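Local coordinates for protein ANGPTL4 C-terminal chain (Homo sapiens, PDB 6U1U) that mediates, as part of the full-length protein, inactivation of lipoprotein lipase, and here forms a C-terminal fibrinogen-like domain holding palmitic acid, at residues 85-91 / 103-108; 4-8 / 38-42; 55-60 / 142-147; 22-28 / 77-81; 158-162 / 191-195. All blocks are in the same frame, centred on the assembly; numbering follows the deposited sequence.

Overall arrangement
All five contacts lie within one fibrinogen C-terminal domain. Along the chain contact 2 precedes contact 1, which falls between the segments of contact 3; contact 4 interleaves with contacts 2 and 3, and contact 5 comes last. Contact 1 lies in the large antiparallel sheet and contact 2 sets helix 4-9 against its strand 38-46; they touch through Trp40, centres about 14 Å apart. Contact 4, equally far from contact 2, meets it where Ile81 packs on Thr41. Contacts 3 and 5, centres about 13 Å apart, meet through Ala158 and lie across the chain's centre from contact 2. One group lies at the sheet end, the other among the loops; palmitic acid reaches from one to the other.

Contact 1. Residues 85-91 / 103-108. With PLM (palmitic acid), chain B.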
# COMPACT_ATOMS: atom_id res chain seq x y z
N ARG A 85 7.20 -9.19 -12.00
CA ARG A 85 7.94 -10.06 -11.11
C ARG A 85 7.17 -10.33 -9.82
O ARG A 85 6.43 -9.48 -9.32
CB ARG A 85 9.29 -9.44 -10.79
CG ARG A 85 10.00 -9.12 -12.08
CD ARG A 85 11.45 -9.09 -11.92
NE ARG A 85 11.90 -7.75 -11.59
CZ ARG A 85 13.01 -7.51 -10.91
NH1 ARG A 85 13.77 -8.52 -10.50
NH2 ARG A 85 13.36 -6.26 -10.63
N ASN A 86 7.37 -11.54 -9.28
CA ASN A 86 7.00 -11.82 -7.90
C ASN A 86 7.78 -10.86 -7.00
O ASN A 86 8.97 -10.63 -7.21
CB ASN A 86 7.32 -13.28 -7.56
CG ASN A 86 6.63 -13.80 -6.30
OD1 ASN A 86 5.63 -13.24 -5.81
ND2 ASN A 86 7.15 -14.92 -5.76
N SER A 87 7.10 -10.26 -6.03
CA SER A 87 7.67 -9.20 -5.21
C SER A 87 7.31 -9.43 -3.76
O SER A 87 6.23 -9.94 -3.45
CB SER A 87 7.17 -7.81 -5.67
OG SER A 87 7.54 -7.57 -7.02
N ARG A 88 8.20 -9.03 -2.85
CA ARG A 88 7.85 -9.02 -1.43
C ARG A 88 7.22 -7.69 -1.07
O ARG A 88 7.79 -6.64 -1.37
CB ARG A 88 9.10 -9.23 -0.56
CG ARG A 88 9.95 -10.43 -1.00
CD ARG A 88 11.18 -10.66 -0.10
NE ARG A 88 11.80 -11.93 -0.48
CZ ARG A 88 12.69 -12.06 -1.46
NH1 ARG A 88 13.14 -10.98 -2.12
NH2 ARG A 88 13.16 -13.27 -1.77
N LEU A 89 6.06 -7.74 -0.43
CA LEU A 89 5.36 -6.53 0.04
C LEU A 89 5.41 -6.52 1.56
O LEU A 89 4.87 -7.39 2.12
CB LEU A 89 3.91 -6.54 -0.44
CG LEU A 89 3.04 -5.39 0.01
CD1 LEU A 89 3.65 -4.06 -0.36
CD2 LEU A 89 1.66 -5.48 -0.59
N ALA A 90 6.13 -5.60 2.15
CA ALA A 90 6.20 -5.47 3.60
C ALA A 90 5.19 -4.43 4.08
O ALA A 90 5.07 -3.36 3.50
CB ALA A 90 7.62 -5.05 4.02
N VAL A 91 4.45 -4.77 5.14
CA VAL A 91 3.43 -3.89 5.68
C VAL A 91 3.78 -3.69 7.14
O VAL A 91 3.88 -4.67 7.88
CB VAL A 91 2.02 -4.48 5.52
CG1 VAL A 91 0.99 -3.60 6.24
CG2 VAL A 91 1.66 -4.62 4.02
N LEU A 103 4.59 -7.24 8.88
CA LEU A 103 4.05 -8.28 8.02
C LEU A 103 4.77 -8.27 6.69
O LEU A 103 5.26 -7.24 6.24
CB LEU A 103 2.55 -8.06 7.76
CG LEU A 103 1.76 -7.71 9.02
CD1 LEU A 103 0.31 -7.41 8.69
CD2 LEU A 103 1.87 -8.89 10.01
N GLN A 104 4.83 -9.44 6.05
CA GLN A 104 5.40 -9.52 4.71
C GLN A 104 4.61 -10.54 3.92
O GLN A 104 4.31 -11.62 4.45
CB GLN A 104 6.88 -9.93 4.77
CG GLN A 104 7.69 -9.65 3.55
CD GLN A 104 9.19 -9.86 3.80
OE1 GLN A 104 9.84 -10.60 3.08
NE2 GLN A 104 9.73 -9.20 4.80
N PHE A 105 4.34 -10.23 2.67
CA PHE A 105 3.57 -11.13 1.79
C PHE A 105 4.20 -11.14 0.41
O PHE A 105 4.65 -10.11 -0.02
CB PHE A 105 2.15 -10.61 1.60
CG PHE A 105 1.40 -10.33 2.87
CD1 PHE A 105 0.74 -11.33 3.54
CD2 PHE A 105 1.38 -9.07 3.40
CE1 PHE A 105 0.07 -11.08 4.71
CE2 PHE A 105 0.72 -8.82 4.58
CZ PHE A 105 0.07 -9.82 5.23
N SER A 106 4.17 -12.27 -0.26
CA SER A 106 4.61 -12.32 -1.65
C SER A 106 3.43 -11.96 -2.54
O SER A 106 2.35 -12.49 -2.34
CB SER A 106 5.13 -13.72 -2.01
OG SER A 106 6.30 -13.97 -1.26
N VAL A 107 3.61 -11.01 -3.45
CA VAL A 107 2.53 -10.56 -4.33
C VAL A 107 3.04 -10.42 -5.76
O VAL A 107 4.25 -10.30 -6.00
CB VAL A 107 1.92 -9.20 -3.88
CG1 VAL A 107 1.49 -9.27 -2.42
CG2 VAL A 107 2.95 -8.05 -4.06
N HIS A 108 2.10 -10.38 -6.71
CA HIS A 108 2.32 -9.75 -8.00
C HIS A 108 1.42 -8.52 -8.10
O HIS A 108 0.37 -8.44 -7.45
CB HIS A 108 2.00 -10.71 -9.16
CG HIS A 108 2.98 -11.83 -9.29
ND1 HIS A 108 2.97 -12.94 -8.48
CD2 HIS A 108 4.01 -12.02 -10.16
CE1 HIS A 108 3.94 -13.77 -8.84
NE2 HIS A 108 4.60 -13.22 -9.85
C1 PLM B . -12.10 -9.67 5.32
O1 PLM B . -12.92 -8.73 5.37
O2 PLM B . -11.56 -10.16 6.32
C2 PLM B . -11.80 -10.30 3.97
C3 PLM B . -10.45 -10.88 3.69
C4 PLM B . -10.04 -10.69 2.24
C5 PLM B . -8.56 -10.66 1.97
C6 PLM B . -8.14 -9.86 0.75
C7 PLM B . -6.76 -9.27 0.83
C8 PLM B . -6.48 -8.07 -0.04
C9 PLM B . -6.67 -6.78 0.68
CA PLM B . -5.58 -5.80 0.53
CB PLM B . -4.30 -6.15 1.18
CC PLM B . -3.19 -5.33 0.66
CD PLM B . -1.97 -5.35 1.47
CE PLM B . -1.59 -6.71 1.91
CF PLM B . -0.48 -7.35 1.16
CG PLM B . -0.93 -8.52 0.36
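The imidazole of His108 receives Asn86 over one face: Asn86 CA stands 3.7 Å from the centroid of the His108 ring, in a CH-pi contact 24° off the normal and offset toward the rim. The Phe105 ring, by contrast, meets Val91 CG2 at its edge, while carbon CF of the palmitic acid approaches obliquely, 3.4 Å from Phe105 CD2. On the other sheet face Gln104 OE1 sits at the edge of the Arg88 guanidinium and 3.5 Å from Arg88 CD, the two planes being 80° apart. Leu89 reaches the same end of the lipid as Phe105; with its CG anti to the backbone N (chi1 177°), its CD2 lies 3.3 Å from palmitic acid CF, and Val107 CG1 touches the terminal methyl. With an alanine in place of His108 the face beneath Asn86 CA is gone, and the chain before Ser87 would probably be less firmly placed. Six backbone hydrogen bonds join Ser87 to Val107, Leu89 to Phe105 and Val91 to Leu103, two for each pair. This is a regular antiparallel beta hairpin of the fibrinogen-like domain, whose Leu89, Phe105 and Val107 face forms the wall against which the tail of the palmitic acid ends.

Contact 2. Residues 4-8 / 38-42; sequences CQELF and GGWTV
Gly38 and Gly39 lie directly against the side chains of Gln5 and Phe8, and this is where the contact is tight. The CA of Gly38 stands over the centre of the Phe8 ring, 3.5 Å from its centroid and 6° off the normal, an almost perpendicular CH-pi contact. Beside it the Gln5 chain bends at chi2 (60°) and brings its amide oxygen to the strand: Gly39 N donates to Gln5 OE1 at 2.8 Å, with an N-H...O angle of 171°. A CB on Gly39 would collide with Cys4 O; one on Gly38 would strike Gln5 OE1 and, at these backbone angles, also jam against the carbonyl O of the preceding residue. Further along, Cys4 SG lies 3.3 Å from Thr41 OG1. The buried backbone N of Cys4 has no partner in the model. Gln5 and Phe8, though tightly packed on the glycines, are partly exposed; the loose side is Glu6, which points away without touching the strand, its carboxylate paired with Arg2. Segment 4-8 runs roughly antiparallel to segment 38-42, and the Cys4-Cys32 disulfide ties helix 4-9 to strand 28-35; Trp40 points away from the helix and packs on strand 208-215, its NE1 hydrogen-bonded to Asp37.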
# COMPACT_ATOMS: atom_id res chain seq x y z
N CYS A 4 15.65 0.06 -5.68
CA CYS A 4 16.46 0.16 -4.47
C CYS A 4 17.33 -1.09 -4.26
O CYS A 4 18.41 -0.99 -3.67
CB CYS A 4 15.56 0.40 -3.25
SG CYS A 4 14.73 2.04 -3.33
N GLN A 5 16.87 -2.27 -4.69
CA GLN A 5 17.70 -3.46 -4.52
C GLN A 5 18.93 -3.39 -5.42
O GLN A 5 20.04 -3.79 -5.02
CB GLN A 5 16.87 -4.74 -4.77
CG GLN A 5 17.69 -6.05 -4.88
CD GLN A 5 18.48 -6.35 -3.62
OE1 GLN A 5 18.17 -5.84 -2.56
NE2 GLN A 5 19.50 -7.23 -3.74
N GLU A 6 18.78 -2.84 -6.63
CA GLU A 6 19.96 -2.62 -7.46
C GLU A 6 20.92 -1.66 -6.78
O GLU A 6 22.15 -1.84 -6.84
CB GLU A 6 19.57 -2.08 -8.82
CG GLU A 6 20.60 -2.28 -9.90
CD GLU A 6 19.95 -2.32 -11.29
OE1 GLU A 6 18.94 -3.04 -11.47
OE2 GLU A 6 20.44 -1.63 -12.20
N LEU A 7 20.39 -0.59 -6.17
CA LEU A 7 21.26 0.35 -5.46
C LEU A 7 21.99 -0.35 -4.32
O LEU A 7 23.18 -0.11 -4.08
CB LEU A 7 20.44 1.50 -4.91
CG LEU A 7 20.20 2.62 -5.91
CD1 LEU A 7 19.11 3.57 -5.38
CD2 LEU A 7 21.52 3.36 -6.12
N PHE A 8 21.28 -1.21 -3.60
CA PHE A 8 21.90 -2.01 -2.55
C PHE A 8 23.01 -2.88 -3.13
O PHE A 8 24.12 -2.96 -2.57
CB PHE A 8 20.81 -2.87 -1.88
CG PHE A 8 21.33 -3.90 -0.89
CD1 PHE A 8 21.56 -3.55 0.42
CD2 PHE A 8 21.52 -5.20 -1.28
CE1 PHE A 8 22.04 -4.51 1.33
CE2 PHE A 8 21.99 -6.15 -0.37
CZ PHE A 8 22.23 -5.80 0.92
N GLY A 38 18.55 -6.65 1.99
CA GLY A 38 18.58 -5.97 0.71
C GLY A 38 17.87 -4.62 0.75
O GLY A 38 17.54 -4.07 1.80
N GLY A 39 17.64 -4.11 -0.46
CA GLY A 39 17.07 -2.77 -0.63
C GLY A 39 15.57 -2.88 -0.83
O GLY A 39 15.11 -3.70 -1.62
N TRP A 40 14.82 -2.02 -0.14
CA TRP A 40 13.36 -1.96 -0.22
C TRP A 40 12.92 -0.58 -0.68
O TRP A 40 13.47 0.43 -0.23
CB TRP A 40 12.73 -2.20 1.15
CG TRP A 40 12.97 -3.56 1.64
CD1 TRP A 40 14.13 -4.02 2.28
CD2 TRP A 40 12.05 -4.67 1.62
NE1 TRP A 40 13.96 -5.36 2.63
CE2 TRP A 40 12.71 -5.77 2.24
CE3 TRP A 40 10.74 -4.84 1.16
CZ2 TRP A 40 12.10 -7.02 2.39
CZ3 TRP A 40 10.14 -6.12 1.31
CH2 TRP A 40 10.82 -7.17 1.95
N THR A 41 11.94 -0.52 -1.58
CA THR A 41 11.39 0.78 -1.97
C THR A 41 10.20 1.10 -1.09
O THR A 41 9.28 0.29 -1.00
CB THR A 41 10.92 0.74 -3.41
OG1 THR A 41 12.04 0.36 -4.23
CG2 THR A 41 10.36 2.14 -3.82
N VAL A 42 10.19 2.28 -0.47
CA VAL A 42 9.04 2.64 0.36
C VAL A 42 7.95 3.16 -0.57
O VAL A 42 8.17 4.11 -1.31
CB VAL A 42 9.42 3.72 1.39
CG1 VAL A 42 8.15 4.12 2.20
CG2 VAL A 42 10.56 3.23 2.30

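Contact 3. Residues 55-60 / 142-147; sequences RPWEAY and FSTWDQ
Trp57 N, the first amide of helix 57-62, donates to Asp146 OD1 at 2.9 Å, so that a type I turn, Thr144 to Gln147, closes on a helix N-terminus with Pro56 at its N-cap position. The bond uses the syn lone pair of the carboxylate oxygen. Asp146 OD1 is gripped twice, for Thr144 OG1 also donates to it at 2.7 Å, from a point 33° out of the carboxylate plane. First torsions near +60° set Thr144 OG1 and Asp146 CG each between its own backbone N and carbonyl carbon, where the two side chains meet. A leucine in place of Asp146 would probably leave Trp57 N and Thr144 OG1 without their shared acceptor. Around this centre the indole of Trp57 offers its edge to the backbone, CZ3 lying 3.3 Å from Phe142 O, while Gln147 CB approaches obliquely; the indole NE1 is held by Glu112. Deeper in, the Tyr60 and Phe142 rings meet obliquely with planes at 46°, and Thr144 CG2 touches Tyr60 CD2. Two waters bridge the segments further out: one joins Trp145 N to Arg55 O, the other accepts from Glu58 N at 3.0 Å and donates to Asp146 OD2 at 2.8 Å.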
# COMPACT_ATOMS: atom_id res chain seq x y z
N ARG A 55 -7.90 11.24 -2.15
CA ARG A 55 -7.67 11.71 -3.53
C ARG A 55 -8.21 10.74 -4.58
O ARG A 55 -8.38 9.58 -4.30
CB ARG A 55 -6.19 11.98 -3.76
CG ARG A 55 -5.51 12.70 -2.62
CD ARG A 55 -4.31 13.51 -3.05
NE ARG A 55 -3.65 14.03 -1.89
CZ ARG A 55 -2.73 14.97 -1.92
NH1 ARG A 55 -2.38 15.49 -3.08
NH2 ARG A 55 -2.20 15.38 -0.80
N PRO A 56 -8.39 11.23 -5.82
CA PRO A 56 -8.94 10.47 -6.91
C PRO A 56 -7.91 9.57 -7.59
O PRO A 56 -6.79 9.62 -7.28
CB PRO A 56 -9.47 11.51 -7.91
CG PRO A 56 -8.96 12.83 -7.40
CD PRO A 56 -8.05 12.57 -6.22
N TRP A 57 -8.40 8.82 -8.56
CA TRP A 57 -7.59 7.82 -9.29
C TRP A 57 -6.28 8.40 -9.81
O TRP A 57 -5.27 7.81 -9.60
CB TRP A 57 -8.41 7.25 -10.44
CG TRP A 57 -7.68 6.17 -11.16
CD1 TRP A 57 -6.94 6.27 -12.30
CD2 TRP A 57 -7.58 4.80 -10.75
NE1 TRP A 57 -6.40 5.06 -12.62
CE2 TRP A 57 -6.78 4.14 -11.69
CE3 TRP A 57 -8.10 4.08 -9.69
CZ2 TRP A 57 -6.50 2.78 -11.60
CZ3 TRP A 57 -7.83 2.74 -9.60
CH2 TRP A 57 -7.04 2.11 -10.54
N GLU A 58 -6.35 9.54 -10.48
CA GLU A 58 -5.12 10.00 -11.11
C GLU A 58 -4.04 10.32 -10.09
O GLU A 58 -2.85 10.19 -10.38
CB GLU A 58 -5.40 11.24 -11.97
CG GLU A 58 -6.14 10.91 -13.29
CD GLU A 58 -5.37 9.92 -14.17
OE1 GLU A 58 -4.15 10.10 -14.36
OE2 GLU A 58 -5.99 8.94 -14.66
N ALA A 59 -4.44 10.77 -8.89
CA ALA A 59 -3.45 11.05 -7.87
C ALA A 59 -2.86 9.76 -7.32
O ALA A 59 -1.67 9.70 -7.00
CB ALA A 59 -4.06 11.85 -6.73
N TYR A 60 -3.70 8.72 -7.17
CA TYR A 60 -3.14 7.46 -6.68
C TYR A 60 -2.28 6.81 -7.75
O TYR A 60 -1.37 6.03 -7.44
CB TYR A 60 -4.28 6.51 -6.23
CG TYR A 60 -4.58 6.75 -4.77
CD1 TYR A 60 -3.80 6.14 -3.77
CD2 TYR A 60 -5.57 7.64 -4.39
CE1 TYR A 60 -4.02 6.40 -2.42
CE2 TYR A 60 -5.80 7.89 -3.03
CZ TYR A 60 -5.01 7.27 -2.06
OH TYR A 60 -5.23 7.53 -0.70
N PHE A 142 -7.29 -2.08 -7.46
CA PHE A 142 -7.26 -0.86 -6.67
C PHE A 142 -8.50 -0.03 -6.95
O PHE A 142 -8.96 0.04 -8.09
CB PHE A 142 -6.01 -0.05 -7.05
CG PHE A 142 -5.60 0.94 -6.01
CD1 PHE A 142 -4.83 0.51 -4.92
CD2 PHE A 142 -5.96 2.29 -6.11
CE1 PHE A 142 -4.42 1.40 -3.96
CE2 PHE A 142 -5.56 3.20 -5.14
CZ PHE A 142 -4.78 2.78 -4.07
N SER A 143 -9.01 0.67 -5.92
CA SER A 143 -10.20 1.51 -6.12
C SER A 143 -10.05 2.86 -5.43
O SER A 143 -9.50 2.95 -4.33
CB SER A 143 -11.50 0.83 -5.58
OG SER A 143 -11.84 -0.31 -6.36
N THR A 144 -10.59 3.91 -6.07
CA THR A 144 -10.69 5.24 -5.50
C THR A 144 -12.15 5.67 -5.65
O THR A 144 -12.94 4.99 -6.30
CB THR A 144 -9.80 6.26 -6.24
OG1 THR A 144 -10.13 6.25 -7.65
CG2 THR A 144 -8.32 5.86 -6.08
N TRP A 145 -12.52 6.81 -5.05
CA TRP A 145 -13.94 7.16 -5.04
C TRP A 145 -14.48 7.37 -6.45
O TRP A 145 -15.65 7.04 -6.74
CB TRP A 145 -14.19 8.38 -4.15
CG TRP A 145 -13.62 9.65 -4.65
CD1 TRP A 145 -12.44 10.21 -4.28
CD2 TRP A 145 -14.19 10.52 -5.63
NE1 TRP A 145 -12.24 11.39 -4.96
CE2 TRP A 145 -13.30 11.60 -5.80
CE3 TRP A 145 -15.38 10.51 -6.36
CZ2 TRP A 145 -13.56 12.67 -6.67
CZ3 TRP A 145 -15.63 11.57 -7.24
CH2 TRP A 145 -14.72 12.63 -7.37
N ASP A 146 -13.63 7.83 -7.37
CA ASP A 146 -14.08 8.07 -8.73
C ASP A 146 -13.87 6.88 -9.67
O ASP A 146 -14.26 6.96 -10.84
CB ASP A 146 -13.38 9.32 -9.29
CG ASP A 146 -11.88 9.18 -9.36
OD1 ASP A 146 -11.28 8.56 -8.44
OD2 ASP A 146 -11.29 9.71 -10.33
N GLN A 147 -13.27 5.78 -9.19
CA GLN A 147 -12.98 4.62 -9.99
C GLN A 147 -13.05 3.44 -9.02
O GLN A 147 -12.03 2.87 -8.58
CB GLN A 147 -11.61 4.68 -10.68
CG GLN A 147 -11.53 5.60 -11.89
CD GLN A 147 -12.35 5.05 -13.04
OE1 GLN A 147 -13.25 5.72 -13.53
NE2 GLN A 147 -12.07 3.82 -13.46
O HOH W 1 -10.34 7.91 -3.41
O HOH W 2 -8.92 10.76 -11.30

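Contact 4. Residues 22-28 / 77-81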
# COMPACT_ATOMS: atom_id res chain seq x y z
N PRO A 22 13.62 2.50 -13.66
CA PRO A 22 13.15 1.20 -14.14
C PRO A 22 13.12 1.12 -15.65
O PRO A 22 13.01 2.14 -16.35
CB PRO A 22 11.74 1.10 -13.56
CG PRO A 22 11.76 1.97 -12.38
CD PRO A 22 12.66 3.14 -12.74
N GLN A 23 13.24 -0.11 -16.14
CA GLN A 23 13.09 -0.41 -17.55
C GLN A 23 11.85 0.27 -18.11
O GLN A 23 10.75 0.12 -17.57
CB GLN A 23 12.96 -1.93 -17.71
CG GLN A 23 12.87 -2.42 -19.14
CD GLN A 23 14.21 -2.91 -19.67
OE1 GLN A 23 14.56 -4.09 -19.52
NE2 GLN A 23 14.97 -2.00 -20.29
N GLY A 24 12.04 1.08 -19.17
CA GLY A 24 10.89 1.69 -19.83
C GLY A 24 10.35 2.94 -19.18
O GLY A 24 9.37 3.50 -19.68
N SER A 25 10.96 3.40 -18.09
CA SER A 25 10.45 4.51 -17.30
C SER A 25 11.38 5.71 -17.38
O SER A 25 12.60 5.53 -17.54
CB SER A 25 10.31 4.09 -15.82
OG SER A 25 9.97 5.21 -15.01
N PRO A 26 10.87 6.93 -17.23
CA PRO A 26 11.74 8.06 -16.92
C PRO A 26 12.39 7.87 -15.56
O PRO A 26 11.90 7.06 -14.74
CB PRO A 26 10.77 9.25 -16.90
CG PRO A 26 9.47 8.64 -16.52
CD PRO A 26 9.44 7.31 -17.22
N PRO A 27 13.46 8.58 -15.25
CA PRO A 27 14.05 8.48 -13.90
C PRO A 27 13.15 9.16 -12.89
O PRO A 27 12.43 10.11 -13.21
CB PRO A 27 15.40 9.23 -14.03
CG PRO A 27 15.53 9.59 -15.53
CD PRO A 27 14.12 9.64 -16.05
N PHE A 28 13.17 8.66 -11.64
CA PHE A 28 12.41 9.36 -10.59
C PHE A 28 13.03 9.05 -9.24
O PHE A 28 13.77 8.08 -9.08
CB PHE A 28 10.89 9.02 -10.59
CG PHE A 28 10.56 7.51 -10.44
CD1 PHE A 28 10.32 6.95 -9.18
CD2 PHE A 28 10.45 6.70 -11.55
CE1 PHE A 28 9.96 5.56 -9.08
CE2 PHE A 28 10.11 5.34 -11.47
CZ PHE A 28 9.87 4.77 -10.22
N LYS A 77 4.40 4.21 -10.78
CA LYS A 77 5.80 4.07 -10.38
C LYS A 77 6.05 2.72 -9.72
O LYS A 77 7.05 2.07 -9.99
CB LYS A 77 6.19 5.20 -9.43
CG LYS A 77 6.47 6.52 -10.18
CD LYS A 77 6.65 7.71 -9.17
CE LYS A 77 6.74 9.04 -9.93
NZ LYS A 77 5.39 9.54 -10.31
N VAL A 78 5.14 2.28 -8.85
CA VAL A 78 5.33 0.98 -8.21
C VAL A 78 5.33 -0.14 -9.25
O VAL A 78 6.17 -1.04 -9.22
CB VAL A 78 4.26 0.74 -7.13
CG1 VAL A 78 4.46 -0.66 -6.50
CG2 VAL A 78 4.42 1.80 -6.08
N HIS A 79 4.39 -0.11 -10.19
CA HIS A 79 4.37 -1.16 -11.19
C HIS A 79 5.58 -1.07 -12.11
O HIS A 79 6.04 -2.10 -12.62
CB HIS A 79 3.06 -1.10 -12.01
CG HIS A 79 3.01 -2.15 -13.08
ND1 HIS A 79 3.32 -1.89 -14.40
CD2 HIS A 79 2.80 -3.49 -12.99
CE1 HIS A 79 3.25 -3.01 -15.09
NE2 HIS A 79 2.94 -4.00 -14.26
N SER A 80 6.13 0.12 -12.34
CA SER A 80 7.35 0.15 -13.15
C SER A 80 8.50 -0.56 -12.45
O SER A 80 9.37 -1.16 -13.11
CB SER A 80 7.73 1.60 -13.51
OG SER A 80 8.31 2.27 -12.42
N ILE A 81 8.48 -0.53 -11.13
CA ILE A 81 9.51 -1.22 -10.35
C ILE A 81 9.26 -2.72 -10.32
O ILE A 81 10.20 -3.51 -10.51
CB ILE A 81 9.57 -0.63 -8.92
CG1 ILE A 81 10.11 0.80 -8.97
CG2 ILE A 81 10.43 -1.51 -7.98
CD1 ILE A 81 9.87 1.57 -7.63
O HOH W 3 9.43 -1.72 -15.78
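Phe28 lies flat against the aliphatic part of Lys77, and this CH-pi contact is the centre of the interface: Lys77 CG stands over the middle of the Phe28 ring, 3.8 Å from its centroid and 10° off the normal. The lysine chain runs across the ring face, antiparallel to the direction of Phe28, and Lys77 CD lies 3.7 Å from Phe28 CD1. The ammonium group adds little to the ring, since Lys77 NZ is far from it and any cation-pi attraction is weak; it bonds instead to the carbonyl of Ala62. Apolar packing continues at the ring edge, where Ile81 CD1 meets Phe28 CZ at 4.1 Å, and on to Pro22, whose CG touches Ile81 CG1.

Polar atoms form a second group. Ser80 OG donates to Lys77 O at 2.7 Å within its own helix. That turn of the hydroxyl (chi1 76°) also sets it 3.5 Å from Pro22 CG and at the edge of the Phe28 ring. Ser80 O, in turn, reaches the loop through a water that donates to it at 2.7 Å and to Gln23 O at 2.9 Å.

The type II turn Pro22 to Ser25, with Gly24 at positive phi, belongs to the connection between strands 16-20 and 28-35. Helix 75-82 packs against this connection, while its Val78 and Ile81 rest on strand 38-46 and Ile81 also touches strand 16-20.

Contact 5. Residues 158-162 / 191-195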
# COMPACT_ATOMS: atom_id res chain seq x y z
N ALA A 158 -14.79 2.80 -1.88
CA ALA A 158 -13.88 3.90 -1.63
C ALA A 158 -14.63 5.17 -1.23
O ALA A 158 -14.19 5.93 -0.36
CB ALA A 158 -13.01 4.15 -2.86
N LYS A 159 -15.78 5.42 -1.85
CA LYS A 159 -16.52 6.62 -1.48
C LYS A 159 -17.07 6.52 -0.05
O LYS A 159 -17.11 7.51 0.67
CB LYS A 159 -17.66 6.84 -2.48
CG LYS A 159 -18.12 8.29 -2.58
CD LYS A 159 -18.49 8.67 -4.01
CE LYS A 159 -20.00 8.65 -4.22
NZ LYS A 159 -20.37 8.99 -5.63
N SER A 160 -17.50 5.32 0.36
CA SER A 160 -18.05 5.19 1.70
C SER A 160 -16.96 5.29 2.76
O SER A 160 -17.23 5.73 3.87
CB SER A 160 -18.84 3.88 1.82
OG SER A 160 -18.03 2.81 2.23
N LEU A 161 -15.73 4.93 2.42
CA LEU A 161 -14.65 5.10 3.38
C LEU A 161 -13.86 6.36 3.02
O LEU A 161 -14.42 7.47 2.96
CB LEU A 161 -13.77 3.84 3.39
CG LEU A 161 -14.52 2.53 3.67
CD1 LEU A 161 -13.53 1.35 3.86
CD2 LEU A 161 -15.45 2.66 4.85
N SER A 162 -12.57 6.22 2.78
CA SER A 162 -11.74 7.37 2.43
C SER A 162 -10.48 6.84 1.76
O SER A 162 -10.02 5.75 2.10
CB SER A 162 -11.35 8.17 3.67
OG SER A 162 -10.63 9.34 3.35
N LYS A 191 -14.72 4.22 10.95
CA LYS A 191 -14.89 3.39 9.75
C LYS A 191 -14.09 3.93 8.56
O LYS A 191 -13.66 3.15 7.70
CB LYS A 191 -16.38 3.32 9.42
CG LYS A 191 -16.73 3.22 7.98
CD LYS A 191 -18.01 4.01 7.63
CE LYS A 191 -18.58 3.52 6.29
NZ LYS A 191 -19.96 4.03 5.99
N LYS A 192 -13.93 5.24 8.46
CA LYS A 192 -13.16 5.83 7.36
C LYS A 192 -11.69 5.96 7.69
O LYS A 192 -10.97 6.65 6.97
CB LYS A 192 -13.72 7.20 6.99
CG LYS A 192 -15.21 7.18 6.62
CD LYS A 192 -15.70 8.58 6.32
CE LYS A 192 -16.91 8.56 5.40
NZ LYS A 192 -16.55 8.81 3.96
N GLY A 193 -11.21 5.32 8.76
CA GLY A 193 -9.86 5.51 9.25
C GLY A 193 -8.82 4.58 8.64
O GLY A 193 -9.07 3.88 7.65
N ILE A 194 -7.66 4.56 9.29
CA ILE A 194 -6.49 3.78 8.90
C ILE A 194 -6.54 2.50 9.72
O ILE A 194 -6.26 2.52 10.92
CB ILE A 194 -5.20 4.55 9.18
CG1 ILE A 194 -5.21 5.85 8.39
CG2 ILE A 194 -3.94 3.75 8.83
CD1 ILE A 194 -4.04 6.74 8.77
N PHE A 195 -6.89 1.37 9.10
CA PHE A 195 -7.11 0.18 9.91
C PHE A 195 -6.52 -1.05 9.24
O PHE A 195 -6.36 -1.11 8.01
CB PHE A 195 -8.60 -0.03 10.21
CG PHE A 195 -9.42 -0.50 9.03
CD1 PHE A 195 -9.90 0.42 8.08
CD2 PHE A 195 -9.73 -1.86 8.87
CE1 PHE A 195 -10.66 -0.05 7.00
CE2 PHE A 195 -10.51 -2.30 7.80
CZ PHE A 195 -10.97 -1.40 6.88
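Lys192 reaches the end of helix 157-160 with a chain extended beyond CG, then bent at the last torsion (chi4 -99°), which swings the ammonium group onto the carbonyls of Ser160 and Leu161. There Lys192 NZ donates to Leu161 O at 2.7 Å, with a C=O...N angle of 141° and a tilt of 16° from the carbonyl plane, and more weakly to Ser160 O at 3.2 Å. Leu161 is the first residue to leave helical geometry. Its side chain crosses that of Lys191 at about a right angle, and the packing is tight: Leu161 CD2 is 3.4 Å from Lys191 CG and equally near to Lys191 O. On its other branch Leu161 CD1 comes to the edge of the Phe195 ring, 4.5 Å from Phe195 CE1. One residue on, Ser162 CB lies against Lys192 O at 3.7 Å. Arg202, which Leu161 also touches, bonds Lys191 O and makes a cation-pi contact with Phe195. The ammonium of Lys192 thus lies against two carbonyl oxygens, one of them the last of the helix; their partial negative charge probably stabilises the charged form and ties segment 191-195 to the chain leaving the helix.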